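Local atomic coordinates of RTX-adhesin (Marinomonas primoryensis, PDB entry 5IRB), a protein that forms part of a 1.5-MDa ice-binding adhesin that binds its Antarctic bacterium to diatoms and ice, here probably as tandem calcium-binding beta-sandwich domains. Residues V219-A230 and T305-D313; I114-V125 and G200-T210. One frame throughout, in Å; residues are numbered along the deposited sequence.

Contacts 1 and 2 are equivalent sites in two successive domains of three: each joins the short second part of a split first strand, in parallel, to the last strand of its domain (227-228 with 301-312, 124-125 with 197-208), and each holds two calcium ions around its loop. Their centres lie about 9 Å (contact 2) and 59 Å (contact 1) from the chain centre, with nearest atoms about 17 Å apart and no touch. Both are partly buried, with an isoleucine-histidine core and a more exposed face where V227 meets T311 or V124 meets T207. The 114-125/200-210 pairing buries more surface, 641 against 554 Å², and D209 at its end binds a third calcium ion shared with the following domain.

Contact 1 (V219-A230 and T305-D313); sequences VNAITSDDVINA and TGSSTHTVD. With CA (calcium ion), chain K; CA (calcium ion), chain E.
The imidazole of H310 has I222 over one face: CG2 lies 4.2 Å from the ring centroid and 13° off the normal, a CH-pi contact displaced toward the rim. Setting CG between the backbone N and the carbonyl carbon, chi1 62° turns the ring under I222, while I228 CG1 meets H310 CD2 obliquely at 3.8 Å and H310 NE2 hydrogen-bonds L282 O. Next to it a calcium ion joins the segments: D226 gives both carboxylate oxygens, T309 gives O at 2.3 Å, and four waters complete seven ligands. One water also bonds N220 O and S308 OG. The backbones pair in parallel: I228 N donates to T311 O at 2.9 Å, and D313 N to I228 O at 2.7 Å (173°), whereas T311 N to D226 O is weak at 3.4 Å. A second calcium ion is bound by T223 OG1, D225 OD1, V227 O, E232 and two waters, around a type I turn (T223-D226) and an Asx turn, D225 OD1 accepting V227 N. Strand 227-228 edges the sheet beside strand 301-312, the split first strand being consistent with an immunoglobulin-like beta-sandwich; V219 packs on strands 236-244 and 287-295, and H310 reaches helix 279-284.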
loop_
_atom_site.group_PDB
_atom_site.type_symbol
_atom_site.label_atom_id
_atom_site.label_comp_id
_atom_site.label_asym_id
_atom_site.label_seq_id
_atom_site.Cartn_x
_atom_site.Cartn_y
_atom_site.Cartn_z
ATOM N N VAL A 219 33.189 -0.717 -37.950
ATOM C CA VAL A 219 34.604 -1.063 -37.885
ATOM C C VAL A 219 35.336 -0.340 -39.026
ATOM O O VAL A 219 34.935 -0.443 -40.195
ATOM C CB VAL A 219 34.828 -2.589 -38.000
ATOM C CG1 VAL A 219 36.309 -2.944 -37.888
ATOM C CG2 VAL A 219 33.967 -3.362 -36.953
ATOM N N ASN A 220 36.434 0.337 -38.702
ATOM C CA ASN A 220 37.215 1.004 -39.724
ATOM C C ASN A 220 37.956 -0.010 -40.595
ATOM O O ASN A 220 37.950 -1.200 -40.314
ATOM C CB ASN A 220 38.215 1.976 -39.092
ATOM C CG ASN A 220 37.539 3.044 -38.257
ATOM O OD1 ASN A 220 36.465 3.533 -38.613
ATOM N ND2 ASN A 220 38.149 3.392 -37.120
ATOM N N ALA A 221 38.609 0.489 -41.632
ATOM C CA ALA A 221 39.461 -0.304 -42.492
ATOM C C ALA A 221 40.512 -1.040 -41.671
ATOM O O ALA A 221 41.010 -0.518 -40.665
ATOM C CB ALA A 221 40.126 0.606 -43.553
ATOM N N ILE A 222 40.826 -2.257 -42.088
ATOM C CA ILE A 222 41.827 -3.055 -41.397
ATOM C C ILE A 222 43.187 -2.693 -41.963
ATOM O O ILE A 222 43.556 -3.143 -43.047
ATOM C CB ILE A 222 41.548 -4.557 -41.548
ATOM C CG1 ILE A 222 40.083 -4.869 -41.200
ATOM C CG2 ILE A 222 42.546 -5.389 -40.738
ATOM C CD1 ILE A 222 39.637 -4.351 -39.862
ATOM N N THR A 223 43.921 -1.874 -41.211
ATOM C CA THR A 223 45.007 -1.023 -41.732
ATOM C C THR A 223 44.454 -0.064 -42.803
ATOM O O THR A 223 43.285 -0.160 -43.203
ATOM C CB THR A 223 46.192 -1.840 -42.303
ATOM O OG1 THR A 223 45.763 -2.586 -43.452
ATOM C CG2 THR A 223 46.739 -2.800 -41.243
ATOM N N SER A 224 45.290 0.866 -43.263
ATOM C CA SER A 224 44.799 1.990 -44.073
ATOM C C SER A 224 44.170 1.574 -45.422
ATOM O O SER A 224 43.244 2.230 -45.916
ATOM C CB SER A 224 45.929 2.992 -44.312
ATOM O OG SER A 224 47.148 2.310 -44.478
ATOM N N ASP A 225 44.673 0.502 -46.021
ATOM C CA ASP A 225 44.121 0.030 -47.288
ATOM C C ASP A 225 43.186 -1.177 -47.159
ATOM O O ASP A 225 42.731 -1.706 -48.168
ATOM C CB ASP A 225 45.266 -0.300 -48.261
ATOM C CG ASP A 225 46.079 -1.516 -47.836
ATOM O OD1 ASP A 225 45.757 -2.190 -46.833
ATOM O OD2 ASP A 225 47.076 -1.805 -48.517
ATOM N N ASP A 226 42.906 -1.596 -45.924
ATOM C CA ASP A 226 41.929 -2.651 -45.643
ATOM C C ASP A 226 42.447 -4.001 -46.168
ATOM O O ASP A 226 41.670 -4.913 -46.463
ATOM C CB ASP A 226 40.565 -2.306 -46.251
ATOM C CG ASP A 226 39.418 -3.018 -45.574
ATOM O OD1 ASP A 226 39.450 -3.216 -44.327
ATOM O OD2 ASP A 226 38.466 -3.373 -46.301
ATOM N N VAL A 227 43.773 -4.116 -46.250
ATOM C CA VAL A 227 44.453 -5.332 -46.703
ATOM C C VAL A 227 45.605 -5.696 -45.756
ATOM O O VAL A 227 46.444 -4.855 -45.451
ATOM C CB VAL A 227 45.025 -5.168 -48.139
ATOM C CG1 VAL A 227 45.720 -6.456 -48.604
ATOM C CG2 VAL A 227 43.939 -4.729 -49.125
ATOM N N ILE A 228 45.681 -6.951 -45.330
ATOM C CA ILE A 228 46.781 -7.398 -44.473
ATOM C C ILE A 228 47.950 -7.897 -45.320
ATOM O O ILE A 228 47.809 -8.884 -46.035
ATOM C CB ILE A 228 46.331 -8.529 -43.515
ATOM C CG1 ILE A 228 45.287 -8.008 -42.512
ATOM C CG2 ILE A 228 47.530 -9.156 -42.818
ATOM C CD1 ILE A 228 45.842 -7.066 -41.473
ATOM N N ASN A 229 49.101 -7.230 -45.245
ATOM C CA ASN A 229 50.286 -7.708 -45.970
ATOM C C ASN A 229 51.081 -8.702 -45.126
ATOM O O ASN A 229 50.751 -8.925 -43.950
ATOM C CB ASN A 229 51.171 -6.520 -46.418
ATOM C CG ASN A 229 51.698 -5.678 -45.252
ATOM O OD1 ASN A 229 52.004 -6.196 -44.182
ATOM N ND2 ASN A 229 51.791 -4.369 -45.460
ATOM N N ALA A 230 52.115 -9.303 -45.721
ATOM C CA ALA A 230 52.988 -10.237 -45.003
ATOM C C ALA A 230 53.524 -9.592 -43.721
ATOM O O ALA A 230 53.542 -10.194 -42.640
ATOM C CB ALA A 230 54.129 -10.696 -45.899
ATOM N N THR A 305 25.767 -4.704 -32.961
ATOM C CA THR A 305 26.757 -5.401 -33.770
ATOM C C THR A 305 27.139 -4.597 -35.019
ATOM O O THR A 305 26.271 -4.085 -35.731
ATOM C CB THR A 305 26.250 -6.809 -34.147
ATOM O OG1 THR A 305 26.100 -7.585 -32.951
ATOM C CG2 THR A 305 27.220 -7.526 -35.076
ATOM N N GLY A 306 28.446 -4.495 -35.261
ATOM C CA GLY A 306 28.984 -4.013 -36.528
ATOM C C GLY A 306 29.864 -5.091 -37.153
ATOM O O GLY A 306 30.575 -5.823 -36.459
ATOM N N SER A 307 29.799 -5.202 -38.474
ATOM C CA SER A 307 30.423 -6.314 -39.170
ATOM C C SER A 307 31.545 -5.795 -40.074
ATOM O O SER A 307 31.448 -4.686 -40.588
ATOM C CB SER A 307 29.370 -7.083 -39.969
ATOM O OG SER A 307 28.524 -7.833 -39.093
ATOM N N SER A 308 32.621 -6.569 -40.225
ATOM C CA SER A 308 33.803 -6.113 -40.946
ATOM C C SER A 308 34.310 -7.210 -41.850
ATOM O O SER A 308 34.191 -8.384 -41.522
ATOM C CB SER A 308 34.930 -5.694 -40.000
ATOM O OG SER A 308 36.074 -5.267 -40.732
ATOM N N THR A 309 34.886 -6.804 -42.979
ATOM C CA THR A 309 35.566 -7.696 -43.891
ATOM C C THR A 309 36.877 -7.061 -44.324
ATOM O O THR A 309 36.972 -5.844 -44.445
ATOM C CB THR A 309 34.730 -7.983 -45.157
ATOM O OG1 THR A 309 34.335 -6.739 -45.752
ATOM C CG2 THR A 309 33.484 -8.808 -44.812
ATOM N N HIS A 310 37.889 -7.880 -44.549
ATOM C CA HIS A 310 39.120 -7.392 -45.165
ATOM C C HIS A 310 39.724 -8.492 -46.016
ATOM O O HIS A 310 39.262 -9.628 -45.978
ATOM C CB HIS A 310 40.118 -6.915 -44.102
ATOM C CG HIS A 310 40.566 -7.985 -43.174
ATOM N ND1 HIS A 310 39.853 -8.357 -42.044
ATOM C CD2 HIS A 310 41.659 -8.806 -43.189
ATOM C CE1 HIS A 310 40.476 -9.310 -41.415
ATOM N NE2 HIS A 310 41.579 -9.621 -42.094
ATOM N N THR A 311 40.742 -8.136 -46.795
ATOM C CA THR A 311 41.493 -9.091 -47.594
ATOM C C THR A 311 42.952 -9.206 -47.126
ATOM O O THR A 311 43.423 -8.398 -46.311
ATOM C CB THR A 311 41.419 -8.726 -49.092
ATOM O OG1 THR A 311 41.896 -7.391 -49.267
ATOM C CG2 THR A 311 39.959 -8.766 -49.570
ATOM N N VAL A 312 43.624 -10.249 -47.608
ATOM C CA VAL A 312 44.955 -10.666 -47.151
ATOM C C VAL A 312 45.925 -10.893 -48.315
ATOM O O VAL A 312 45.598 -11.599 -49.273
ATOM C CB VAL A 312 44.889 -11.993 -46.340
ATOM C CG1 VAL A 312 46.274 -12.461 -45.928
ATOM C CG2 VAL A 312 43.976 -11.851 -45.123
ATOM N N ASP A 313 47.121 -10.316 -48.227
ATOM C CA ASP A 313 48.128 -10.529 -49.257
ATOM C C ASP A 313 49.555 -10.478 -48.698
ATOM O O ASP A 313 50.146 -11.514 -48.363
ATOM C CB ASP A 313 47.953 -9.505 -50.367
ATOM C CG ASP A 313 48.840 -9.786 -51.548
ATOM O OD1 ASP A 313 49.316 -10.937 -51.672
ATOM O OD2 ASP A 313 49.037 -8.861 -52.361
HETATM CA CA CA K . 47.482 -2.795 -45.206
HETATM CA CA CA E . 37.043 -3.547 -44.412
HETATM O O HOH W 1 33.362 -2.534 -41.557
HETATM O O HOH W 2 31.264 -1.325 -40.176
HETATM O O HOH W 3 37.048 -3.325 -41.892
HETATM O O HOH W 4 48.193 -0.445 -44.822
HETATM O O HOH W 5 48.928 -3.194 -47.004
HETATM O O HOH W 6 40.021 -5.274 -48.756
HETATM O O HOH W 7 34.755 -3.782 -43.379
HETATM O O HOH W 8 35.391 -4.108 -46.171
HETATM O O HOH W 9 36.606 -1.051 -44.635
#

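Contact 2 (I114-V125 and G200-T210); sequences IRVNSITSDDVV and GTTTSTHTVDT. With CA (calcium ion), chain F; CA (calcium ion), chain G; CA (calcium ion), chain D.
D123 and T205 meet across the contact at a calcium ion, which D123 OD1 (2.5 Å), D123 OD2 and T205 O all bind. D123 OD1 is gripped a second time by I119 N, which donates to its anti lone pair at 2.9 Å. The topology is consistent with an immunoglobulin-like beta-sandwich: the first strand is split, 112-116 pairing antiparallel with 133-142 in one sheet and 124-125 crossing over to run parallel to 197-208 in the other. The parallel pairing rests on three bonds: T207 N to D123 O at 3.2 Å, in the carbonyl plane; V125 N to T207 O at 2.9 Å; and D209 N to V125 O at 3.0 Å. The loop between is tightened at T120 O, which accepts S118 OG and D123 N from opposite faces of its plane, while T120 OG1, D122 OD1 and V124 O bind a second calcium ion with E129 and two waters.

Strands 114-116 and 200-205 lie 18° apart without direct backbone bonds. Side chains and bridging waters, one linking I114 N to T201 O, span the 6.1 Å between the strand axes. For I114, chi1 -177° sends CG1 anti to the backbone N and leaves CG2 between N and the carbonyl carbon, where it lies on T201 C at 3.5 Å; V116 CG2 meets T202 CG2. H206 carries I119 CG2 over one face and V125 CG2 obliquely at CD2, and its NE2 bonds L178 O. At the domain junction D209 chelates a third calcium ion with S211 and D296, and V124 CG1 lies alongside D209 CB at 3.9 Å.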
loop_
_atom_site.group_PDB
_atom_site.type_symbol
_atom_site.label_atom_id
_atom_site.label_comp_id
_atom_site.label_asym_id
_atom_site.label_seq_id
_atom_site.Cartn_x
_atom_site.Cartn_y
_atom_site.Cartn_z
ATOM N N ILE A 114 -2.658 3.399 4.652
ATOM C CA ILE A 114 -1.796 2.363 4.059
ATOM C C ILE A 114 -0.824 3.060 3.107
ATOM O O ILE A 114 -1.183 4.027 2.439
ATOM C CB ILE A 114 -2.621 1.263 3.341
ATOM C CG1 ILE A 114 -1.717 0.154 2.780
ATOM C CG2 ILE A 114 -3.520 1.872 2.281
ATOM C CD1 ILE A 114 -2.464 -1.124 2.416
ATOM N N ARG A 115 0.434 2.633 3.138
ATOM C CA ARG A 115 1.380 3.047 2.103
ATOM C C ARG A 115 1.996 1.800 1.438
ATOM O O ARG A 115 2.080 0.719 2.043
ATOM C CB ARG A 115 2.475 3.954 2.686
ATOM C CG ARG A 115 3.401 3.250 3.666
ATOM C CD ARG A 115 4.333 4.205 4.400
ATOM N NE ARG A 115 5.537 3.524 4.888
ATOM C CZ ARG A 115 5.905 3.432 6.171
ATOM N NH1 ARG A 115 7.027 2.789 6.488
ATOM N NH2 ARG A 115 5.172 3.984 7.134
ATOM N N VAL A 116 2.425 1.976 0.192
ATOM C CA VAL A 116 3.087 0.938 -0.588
ATOM C C VAL A 116 4.482 1.413 -0.999
ATOM O O VAL A 116 4.640 2.515 -1.532
ATOM C CB VAL A 116 2.279 0.561 -1.836
ATOM C CG1 VAL A 116 2.988 -0.542 -2.633
ATOM C CG2 VAL A 116 0.885 0.108 -1.436
ATOM N N ASN A 117 5.478 0.588 -0.679
ATOM C CA ASN A 117 6.869 0.839 -1.016
ATOM C C ASN A 117 7.110 0.787 -2.532
ATOM O O ASN A 117 6.235 0.390 -3.302
ATOM C CB ASN A 117 7.772 -0.194 -0.319
ATOM C CG ASN A 117 7.662 -0.150 1.200
ATOM O OD1 ASN A 117 7.668 0.918 1.809
ATOM N ND2 ASN A 117 7.567 -1.321 1.816
ATOM N N SER A 118 8.317 1.125 -2.954
ATOM C CA SER A 118 8.626 1.030 -4.379
ATOM C C SER A 118 8.535 -0.420 -4.893
ATOM O O SER A 118 8.756 -1.391 -4.148
ATOM C CB SER A 118 10.009 1.652 -4.642
ATOM O OG SER A 118 11.031 0.825 -4.112
ATOM N N ILE A 119 8.087 -0.544 -6.148
ATOM C CA ILE A 119 8.040 -1.805 -6.908
ATOM C C ILE A 119 9.440 -2.179 -7.417
ATOM O O ILE A 119 9.893 -1.646 -8.414
ATOM C CB ILE A 119 7.037 -1.711 -8.084
ATOM C CG1 ILE A 119 5.655 -1.246 -7.591
ATOM C CG2 ILE A 119 6.915 -3.053 -8.818
ATOM C CD1 ILE A 119 5.037 -2.073 -6.429
ATOM N N THR A 120 10.137 -3.028 -6.667
ATOM C CA THR A 120 11.562 -3.295 -6.802
ATOM C C THR A 120 12.335 -2.036 -6.423
ATOM O O THR A 120 11.748 -0.992 -6.149
ATOM C CB THR A 120 12.017 -3.768 -8.233
ATOM O OG1 THR A 120 12.141 -2.620 -9.073
ATOM C CG2 THR A 120 11.033 -4.760 -8.848
ATOM N N SER A 121 13.658 -2.154 -6.405
ATOM C CA SER A 121 14.538 -1.129 -5.872
ATOM C C SER A 121 14.385 0.273 -6.460
ATOM O O SER A 121 14.512 1.254 -5.743
ATOM C CB SER A 121 15.996 -1.557 -6.120
ATOM O OG SER A 121 16.691 -1.648 -4.894
ATOM N N ASP A 122 14.102 0.364 -7.760
ATOM C CA ASP A 122 14.074 1.654 -8.440
ATOM C C ASP A 122 12.680 2.028 -8.896
ATOM O O ASP A 122 12.542 2.990 -9.640
ATOM C CB ASP A 122 14.988 1.656 -9.683
ATOM C CG ASP A 122 14.619 0.561 -10.686
ATOM O OD1 ASP A 122 13.690 -0.223 -10.409
ATOM O OD2 ASP A 122 15.256 0.487 -11.753
ATOM N N ASP A 123 11.678 1.239 -8.499
ATOM C CA ASP A 123 10.287 1.519 -8.854
ATOM C C ASP A 123 10.094 1.360 -10.372
ATOM O O ASP A 123 9.165 1.929 -10.966
ATOM C CB ASP A 123 9.863 2.914 -8.385
ATOM C CG ASP A 123 8.388 2.991 -8.031
ATOM O OD1 ASP A 123 7.784 1.978 -7.593
ATOM O OD2 ASP A 123 7.828 4.075 -8.261
ATOM N N VAL A 124 10.995 0.600 -10.991
ATOM C CA VAL A 124 10.883 0.219 -12.400
ATOM C C VAL A 124 10.916 -1.309 -12.570
ATOM O O VAL A 124 11.817 -2.003 -12.066
ATOM C CB VAL A 124 12.009 0.873 -13.237
ATOM C CG1 VAL A 124 11.921 0.455 -14.689
ATOM C CG2 VAL A 124 11.934 2.382 -13.103
ATOM N N VAL A 125 9.951 -1.844 -13.307
ATOM C CA VAL A 125 9.953 -3.275 -13.588
ATOM C C VAL A 125 10.711 -3.536 -14.881
ATOM O O VAL A 125 10.223 -3.206 -15.966
ATOM C CB VAL A 125 8.538 -3.852 -13.707
ATOM C CG1 VAL A 125 8.608 -5.328 -14.095
ATOM C CG2 VAL A 125 7.790 -3.711 -12.364
ATOM N N GLY A 200 -8.779 1.695 4.518
ATOM C CA GLY A 200 -7.849 2.688 4.008
ATOM C C GLY A 200 -7.343 2.220 2.658
ATOM O O GLY A 200 -7.251 1.020 2.417
ATOM N N THR A 201 -7.040 3.156 1.770
ATOM C CA THR A 201 -6.533 2.807 0.442
ATOM C C THR A 201 -5.450 3.779 0.002
ATOM O O THR A 201 -5.384 4.918 0.490
ATOM C CB THR A 201 -7.620 2.862 -0.640
ATOM O OG1 THR A 201 -7.911 4.241 -0.917
ATOM C CG2 THR A 201 -8.899 2.141 -0.218
ATOM N N THR A 202 -4.658 3.350 -0.969
ATOM C CA THR A 202 -3.615 4.182 -1.553
ATOM C C THR A 202 -3.388 3.656 -2.934
ATOM O O THR A 202 -3.736 2.505 -3.244
ATOM C CB THR A 202 -2.268 4.134 -0.789
ATOM O OG1 THR A 202 -1.419 5.190 -1.242
ATOM C CG2 THR A 202 -1.557 2.814 -1.001
ATOM N N THR A 203 -2.822 4.501 -3.781
ATOM C CA THR A 203 -2.549 4.092 -5.139
ATOM C C THR A 203 -1.047 3.900 -5.339
ATOM O O THR A 203 -0.257 4.802 -5.080
ATOM C CB THR A 203 -3.115 5.104 -6.122
ATOM O OG1 THR A 203 -4.551 5.068 -6.026
ATOM C CG2 THR A 203 -2.665 4.760 -7.535
ATOM N N SER A 204 -0.663 2.712 -5.787
ATOM C CA SER A 204 0.721 2.432 -6.114
ATOM C C SER A 204 0.928 2.567 -7.620
ATOM O O SER A 204 0.182 1.997 -8.427
ATOM C CB SER A 204 1.114 1.032 -5.644
ATOM O OG SER A 204 2.491 0.769 -5.899
ATOM N N THR A 205 1.946 3.320 -8.003
ATOM C CA THR A 205 2.270 3.417 -9.407
ATOM C C THR A 205 3.739 3.059 -9.578
ATOM O O THR A 205 4.563 3.295 -8.679
ATOM C CB THR A 205 2.025 4.814 -9.954
ATOM O OG1 THR A 205 2.953 5.727 -9.357
ATOM C CG2 THR A 205 0.580 5.260 -9.683
ATOM N N HIS A 206 4.060 2.518 -10.744
ATOM C CA HIS A 206 5.437 2.231 -11.109
ATOM C C HIS A 206 5.569 2.354 -12.623
ATOM O O HIS A 206 4.574 2.579 -13.314
ATOM C CB HIS A 206 5.856 0.847 -10.609
ATOM C CG HIS A 206 5.102 -0.295 -11.271
ATOM N ND1 HIS A 206 3.920 -0.793 -10.718
ATOM C CD2 HIS A 206 5.353 -0.993 -12.350
ATOM C CE1 HIS A 206 3.494 -1.765 -11.486
ATOM N NE2 HIS A 206 4.338 -1.933 -12.513
ATOM N N THR A 207 6.782 2.242 -13.149
ATOM C CA THR A 207 6.938 2.257 -14.603
ATOM C C THR A 207 7.485 0.917 -15.071
ATOM O O THR A 207 8.084 0.167 -14.292
ATOM C CB THR A 207 7.838 3.416 -15.080
ATOM O OG1 THR A 207 9.170 3.262 -14.574
ATOM C CG2 THR A 207 7.247 4.739 -14.602
ATOM N N VAL A 208 7.238 0.604 -16.337
ATOM C CA VAL A 208 7.679 -0.656 -16.890
ATOM C C VAL A 208 8.649 -0.368 -18.041
ATOM O O VAL A 208 8.326 0.381 -18.963
ATOM C CB VAL A 208 6.482 -1.513 -17.360
ATOM C CG1 VAL A 208 6.960 -2.784 -18.026
ATOM C CG2 VAL A 208 5.548 -1.836 -16.160
ATOM N N ASP A 209 9.846 -0.939 -17.950
ATOM C CA ASP A 209 10.898 -0.770 -18.964
ATOM C C ASP A 209 11.577 -2.110 -19.175
ATOM O O ASP A 209 12.439 -2.500 -18.388
ATOM C CB ASP A 209 11.929 0.273 -18.537
ATOM C CG ASP A 209 12.926 0.609 -19.659
ATOM O OD1 ASP A 209 13.024 -0.190 -20.620
ATOM O OD2 ASP A 209 13.621 1.652 -19.557
ATOM N N THR A 210 11.199 -2.823 -20.235
ATOM C CA THR A 210 11.738 -4.163 -20.425
ATOM C C THR A 210 12.685 -4.294 -21.619
ATOM O O THR A 210 12.953 -5.400 -22.068
ATOM C CB THR A 210 10.622 -5.188 -20.597
ATOM O OG1 THR A 210 9.875 -4.864 -21.774
ATOM C CG2 THR A 210 9.695 -5.209 -19.369
HETATM CA CA CA F . 13.615 -2.562 -10.998
HETATM CA CA CA G . 6.012 3.549 -6.772
HETATM CA CA CA D . 14.826 0.984 -21.696
HETATM O O HOH W 10 -3.990 5.642 3.375
HETATM O O HOH W 11 1.809 4.421 -1.004
HETATM O O HOH W 12 4.949 1.507 -5.096
HETATM O O HOH W 13 15.139 -1.808 -12.875
HETATM O O HOH W 14 8.875 4.525 -11.789
HETATM O O HOH W 15 13.278 1.601 -23.006
HETATM O O HOH W 16 16.524 1.685 -23.427
HETATM O O HOH W 17 15.382 3.155 -20.998
HETATM O O HOH W 18 15.100 -2.872 -9.730
#